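Local coordinates for uncharacterized protein (PDB 4Q0Y), which is of unknown function but adopts a hot-dog, thioesterase-like fold and assembles as a dimer, at residues Ile5-Phe16 and Ser69-Val79. Sequence-based numbering, arbitrary orientation. Where two conformers were deposited one is given.
Sequences ISSLSSIDVFKF and SYHIQPNLKYV
The imidazole of H71 lays its edge over the face of the F16 ring, an edge-to-face (T-shaped) pair with centroids 4.4 Å apart and planes at 68°. F16 can meet it because its CG stands anti to the backbone N (chi1 -161°), which swings the phenyl back across the neighbouring strand. Y92 stacks on the same imidazole, setting H71 in an aromatic cluster.

Further along, N75 shows how one amide can organise the polar middle of the sheet face that bears H71. Its ND2 donates to S10 OG at 3.0 Å and to D12 OD2, also at 3.0 Å; the carboxylate receives this second bond from above its plane, while OD2 lies in the amide plane, the two groups being turned steeply to each other. The other end of the amide, OD1, accepts from Q73 NE2 on a lone pair. D12 OD1 meanwhile pairs with K26 on the next strand.

The opposite face is apolar: I11 CG2 packs on I72 CB at 3.7 Å, and L8 touches both P74 and L76. Helix 33-44 covers this side through F39 and L36, as the central helix does in hot-dog folds. At its margin V13 CG1 sits over the Y70 ring in a CH-pi contact, 3.6 Å from its centroid.

Antiparallel backbone bonds join strands 4-15 and 68-80, interrupted by two beta bulges. At the classic bulge S6 and S7 both face K77, whose O accepts from S6 N at 2.9 Å and only weakly from S7 N. The chemistry thus implies a two-faced strand pair: hydrocarbon toward the helix and, on the other side, a polar network bordered by aromatic F14 and H71, in which bonds at both ends orient the N75 amide while N75 and the K26 salt bridge together hold D12.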
loop_
_atom_site.group_PDB
_atom_site.type_symbol
_atom_site.label_atom_id
_atom_site.label_comp_id
_atom_site.label_asym_id
_atom_site.label_seq_id
_atom_site.Cartn_x
_atom_site.Cartn_y
_atom_site.Cartn_z
ATOM N N ILE B 5 3.495 9.888 -2.528
ATOM C CA ILE B 5 3.927 9.730 -1.129
ATOM C C ILE B 5 4.799 8.498 -1.053
ATOM O O ILE B 5 4.363 7.390 -1.417
ATOM C CB ILE B 5 2.783 9.551 -0.103
ATOM C CG1 ILE B 5 1.824 10.745 -0.141
ATOM C CG2 ILE B 5 3.344 9.382 1.332
ATOM C CD1 ILE B 5 0.490 10.489 0.539
ATOM N N SER B 6 6.025 8.685 -0.577
ATOM C CA SER B 6 6.965 7.573 -0.416
ATOM C C SER B 6 6.903 6.989 0.974
ATOM O O SER B 6 7.121 5.778 1.128
ATOM C CB SER B 6 8.412 7.953 -0.748
ATOM O OG SER B 6 8.783 9.133 -0.078
ATOM N N SER B 7 6.687 7.835 1.988
ATOM C CA SER B 7 6.616 7.364 3.381
ATOM C C SER B 7 5.893 8.363 4.261
ATOM O O SER B 7 5.844 9.557 3.924
ATOM C CB SER B 7 8.019 7.105 3.942
ATOM O OG SER B 7 8.828 8.291 3.984
ATOM N N LEU B 8 5.333 7.870 5.372
ATOM C CA LEU B 8 4.815 8.711 6.464
ATOM C C LEU B 8 5.664 8.474 7.686
ATOM O O LEU B 8 5.981 7.328 7.987
ATOM C CB LEU B 8 3.392 8.332 6.856
ATOM C CG LEU B 8 2.277 8.967 6.053
ATOM C CD1 LEU B 8 2.362 8.639 4.589
ATOM C CD2 LEU B 8 0.963 8.492 6.639
ATOM N N SER B 9 6.011 9.542 8.383
ATOM C CA SER B 9 6.791 9.456 9.629
ATOM C C SER B 9 5.873 9.435 10.851
ATOM O O SER B 9 6.199 8.806 11.846
ATOM C CB SER B 9 7.800 10.586 9.716
ATOM O OG SER B 9 7.151 11.838 9.553
ATOM N N SER B 10 4.729 10.111 10.753
ATOM C CA SER B 10 3.738 10.133 11.835
ATOM C C SER B 10 2.419 10.721 11.344
ATOM O O SER B 10 2.377 11.320 10.260
ATOM C CB SER B 10 4.219 10.982 13.018
ATOM O OG SER B 10 4.428 12.314 12.621
ATOM N N ILE B 11 1.379 10.553 12.158
ATOM C CA ILE B 11 0.118 11.261 11.973
ATOM C C ILE B 11 -0.261 11.929 13.295
ATOM O O ILE B 11 -0.534 11.247 14.262
ATOM C CB ILE B 11 -1.055 10.335 11.528
ATOM C CG1 ILE B 11 -0.725 9.541 10.256
ATOM C CG2 ILE B 11 -2.328 11.158 11.345
ATOM C CD1 ILE B 11 -1.643 8.362 9.992
ATOM N N ASP B 12 -0.281 13.256 13.323
ATOM C CA ASP B 12 -0.775 13.996 14.489
ATOM C C ASP B 12 -2.300 13.955 14.468
ATOM O O ASP B 12 -2.903 14.144 13.407
ATOM C CB ASP B 12 -0.282 15.427 14.498
ATOM C CG ASP B 12 1.207 15.507 14.668
ATOM O OD1 ASP B 12 1.682 15.009 15.690
ATOM O OD2 ASP B 12 1.897 16.075 13.805
ATOM N N VAL B 13 -2.902 13.710 15.634
ATOM C CA VAL B 13 -4.341 13.513 15.753
ATOM C C VAL B 13 -4.910 14.571 16.704
ATOM O O VAL B 13 -4.413 14.757 17.822
ATOM C CB VAL B 13 -4.689 12.107 16.258
ATOM C CG1 VAL B 13 -6.212 11.907 16.328
ATOM C CG2 VAL B 13 -4.029 11.052 15.368
ATOM N N PHE B 14 -5.967 15.230 16.250
ATOM C CA PHE B 14 -6.623 16.345 16.945
ATOM C C PHE B 14 -8.122 16.108 17.044
ATOM O O PHE B 14 -8.692 15.391 16.206
ATOM C CB PHE B 14 -6.402 17.660 16.202
ATOM C CG PHE B 14 -4.950 18.020 15.997
ATOM C CD1 PHE B 14 -4.220 17.482 14.899
ATOM C CD2 PHE B 14 -4.306 18.903 16.858
ATOM C CE1 PHE B 14 -2.889 17.814 14.688
ATOM C CE2 PHE B 14 -2.960 19.225 16.640
ATOM C CZ PHE B 14 -2.260 18.682 15.562
ATOM N N LYS B 15 -8.757 16.736 18.033
ATOM C CA LYS B 15 -10.188 16.609 18.231
ATOM C C LYS B 15 -10.937 17.260 17.078
ATOM O O LYS B 15 -10.600 18.361 16.665
ATOM C CB LYS B 15 -10.613 17.232 19.553
ATOM C CG LYS B 15 -12.057 16.999 19.910
ATOM C CD LYS B 15 -12.286 17.426 21.348
ATOM C CE LYS B 15 -13.712 17.241 21.748
ATOM N NZ LYS B 15 -14.165 15.834 21.594
ATOM N N PHE B 16 -11.942 16.568 16.550
ATOM C CA PHE B 16 -12.759 17.089 15.452
ATOM C C PHE B 16 -13.714 18.114 16.057
ATOM O O PHE B 16 -14.751 17.743 16.601
ATOM C CB PHE B 16 -13.494 15.921 14.763
ATOM C CG PHE B 16 -13.987 16.228 13.379
ATOM C CD1 PHE B 16 -14.856 17.302 13.138
ATOM C CD2 PHE B 16 -13.648 15.395 12.318
ATOM C CE1 PHE B 16 -15.326 17.559 11.855
ATOM C CE2 PHE B 16 -14.134 15.642 11.026
ATOM C CZ PHE B 16 -14.947 16.734 10.804
ATOM N N SER B 69 -13.917 10.241 14.645
ATOM C CA SER B 69 -13.857 11.530 13.937
ATOM C C SER B 69 -12.658 12.285 14.486
ATOM O O SER B 69 -12.575 12.531 15.685
ATOM C CB SER B 69 -15.126 12.378 14.042
ATOM O OG SER B 69 -16.271 11.600 13.825
ATOM N N TYR B 70 -11.749 12.634 13.592
ATOM C CA TYR B 70 -10.530 13.361 13.956
ATOM C C TYR B 70 -10.127 14.350 12.885
ATOM O O TYR B 70 -10.529 14.242 11.719
ATOM C CB TYR B 70 -9.387 12.384 14.148
ATOM C CG TYR B 70 -9.518 11.427 15.301
ATOM C CD1 TYR B 70 -9.579 11.892 16.621
ATOM C CD2 TYR B 70 -9.497 10.033 15.090
ATOM C CE1 TYR B 70 -9.680 11.021 17.683
ATOM C CE2 TYR B 70 -9.580 9.138 16.161
ATOM C CZ TYR B 70 -9.694 9.632 17.449
ATOM O OH TYR B 70 -9.783 8.788 18.531
ATOM N N HIS B 71 -9.358 15.361 13.304
ATOM C CA HIS B 71 -8.564 16.159 12.388
ATOM C C HIS B 71 -7.186 15.565 12.490
ATOM O O HIS B 71 -6.707 15.342 13.590
ATOM C CB HIS B 71 -8.567 17.623 12.790
ATOM C CG HIS B 71 -9.857 18.314 12.487
ATOM N ND1 HIS B 71 -9.976 19.686 12.470
ATOM C CD2 HIS B 71 -11.083 17.832 12.185
ATOM C CE1 HIS B 71 -11.215 20.023 12.185
ATOM N NE2 HIS B 71 -11.906 18.921 11.989
ATOM N N ILE B 72 -6.572 15.293 11.337
ATOM C CA ILE B 72 -5.292 14.628 11.283
ATOM C C ILE B 72 -4.314 15.329 10.357
ATOM O O ILE B 72 -4.688 15.925 9.335
ATOM C CB ILE B 72 -5.418 13.127 10.886
ATOM C CG1 ILE B 72 -5.997 12.966 9.461
ATOM C CG2 ILE B 72 -6.278 12.391 11.896
ATOM C CD1 ILE B 72 -5.967 11.536 8.950
ATOM N N GLN B 73 -3.037 15.235 10.747
ATOM C CA GLN B 73 -1.916 15.801 10.008
ATOM C C GLN B 73 -0.924 14.676 9.765
ATOM O O GLN B 73 -0.059 14.425 10.622
ATOM C CB GLN B 73 -1.280 16.955 10.775
ATOM C CG GLN B 73 -0.096 17.605 10.043
ATOM C CD GLN B 73 0.601 18.652 10.891
ATOM O OE1 GLN B 73 -0.045 19.456 11.585
ATOM N NE2 GLN B 73 1.920 18.634 10.866
ATOM N N PRO B 74 -1.039 13.990 8.612
ATOM C CA PRO B 74 0.004 13.044 8.230
ATOM C C PRO B 74 1.250 13.805 7.806
ATOM O O PRO B 74 1.157 14.741 6.988
ATOM C CB PRO B 74 -0.605 12.279 7.041
ATOM C CG PRO B 74 -1.641 13.175 6.498
ATOM C CD PRO B 74 -2.194 13.926 7.685
ATOM N N ASN B 75 2.379 13.431 8.397
ATOM C CA ASN B 75 3.673 14.003 8.116
ATOM C C ASN B 75 4.406 13.016 7.236
ATOM O O ASN B 75 4.512 11.835 7.572
ATOM C CB ASN B 75 4.418 14.255 9.421
ATOM C CG ASN B 75 3.701 15.261 10.274
ATOM O OD1 ASN B 75 3.492 16.394 9.848
ATOM N ND2 ASN B 75 3.237 14.837 11.432
ATOM N N LEU B 76 4.855 13.484 6.081
ATOM C CA LEU B 76 5.258 12.586 5.027
ATOM C C LEU B 76 6.427 13.053 4.195
ATOM O O LEU B 76 6.847 14.217 4.258
ATOM C CB LEU B 76 4.043 12.302 4.146
ATOM C CG LEU B 76 3.360 13.528 3.517
ATOM C CD1 LEU B 76 4.055 14.021 2.262
ATOM C CD2 LEU B 76 1.893 13.195 3.260
ATOM N N LYS B 77 6.921 12.128 3.399
ATOM C CA LYS B 77 7.899 12.420 2.334
ATOM C C LYS B 77 7.251 12.052 1.031
ATOM O O LYS B 77 6.532 11.040 0.980
ATOM C CB LYS B 77 9.192 11.630 2.495
ATOM C CG LYS B 77 9.897 12.015 3.759
ATOM C CD LYS B 77 11.199 11.289 4.011
ATOM C CE LYS B 77 11.753 11.833 5.336
ATOM N NZ LYS B 77 12.574 13.070 5.152
ATOM N N TYR B 78 7.527 12.846 -0.009
ATOM C CA TYR B 78 7.084 12.547 -1.358
ATOM C C TYR B 78 8.151 12.775 -2.399
ATOM O O TYR B 78 9.113 13.508 -2.171
ATOM C CB TYR B 78 5.805 13.335 -1.649
ATOM C CG TYR B 78 5.966 14.835 -1.712
ATOM C CD1 TYR B 78 5.925 15.619 -0.541
ATOM C CD2 TYR B 78 6.133 15.479 -2.934
ATOM C CE1 TYR B 78 6.049 17.006 -0.601
ATOM C CE2 TYR B 78 6.274 16.876 -3.013
ATOM C CZ TYR B 78 6.227 17.634 -1.832
ATOM O OH TYR B 78 6.373 19.011 -1.877
ATOM N N VAL B 79 7.975 12.126 -3.554
ATOM C CA VAL B 79 8.915 12.188 -4.644
ATOM C C VAL B 79 8.304 13.047 -5.749
ATOM O O VAL B 79 7.138 12.854 -6.105
ATOM C CB VAL B 79 9.264 10.788 -5.194
ATOM C CG1 VAL B 79 10.070 10.872 -6.470
ATOM C CG2 VAL B 79 10.024 9.992 -4.141
HETATM O O HOH W 1 -12.444 14.079 17.845
#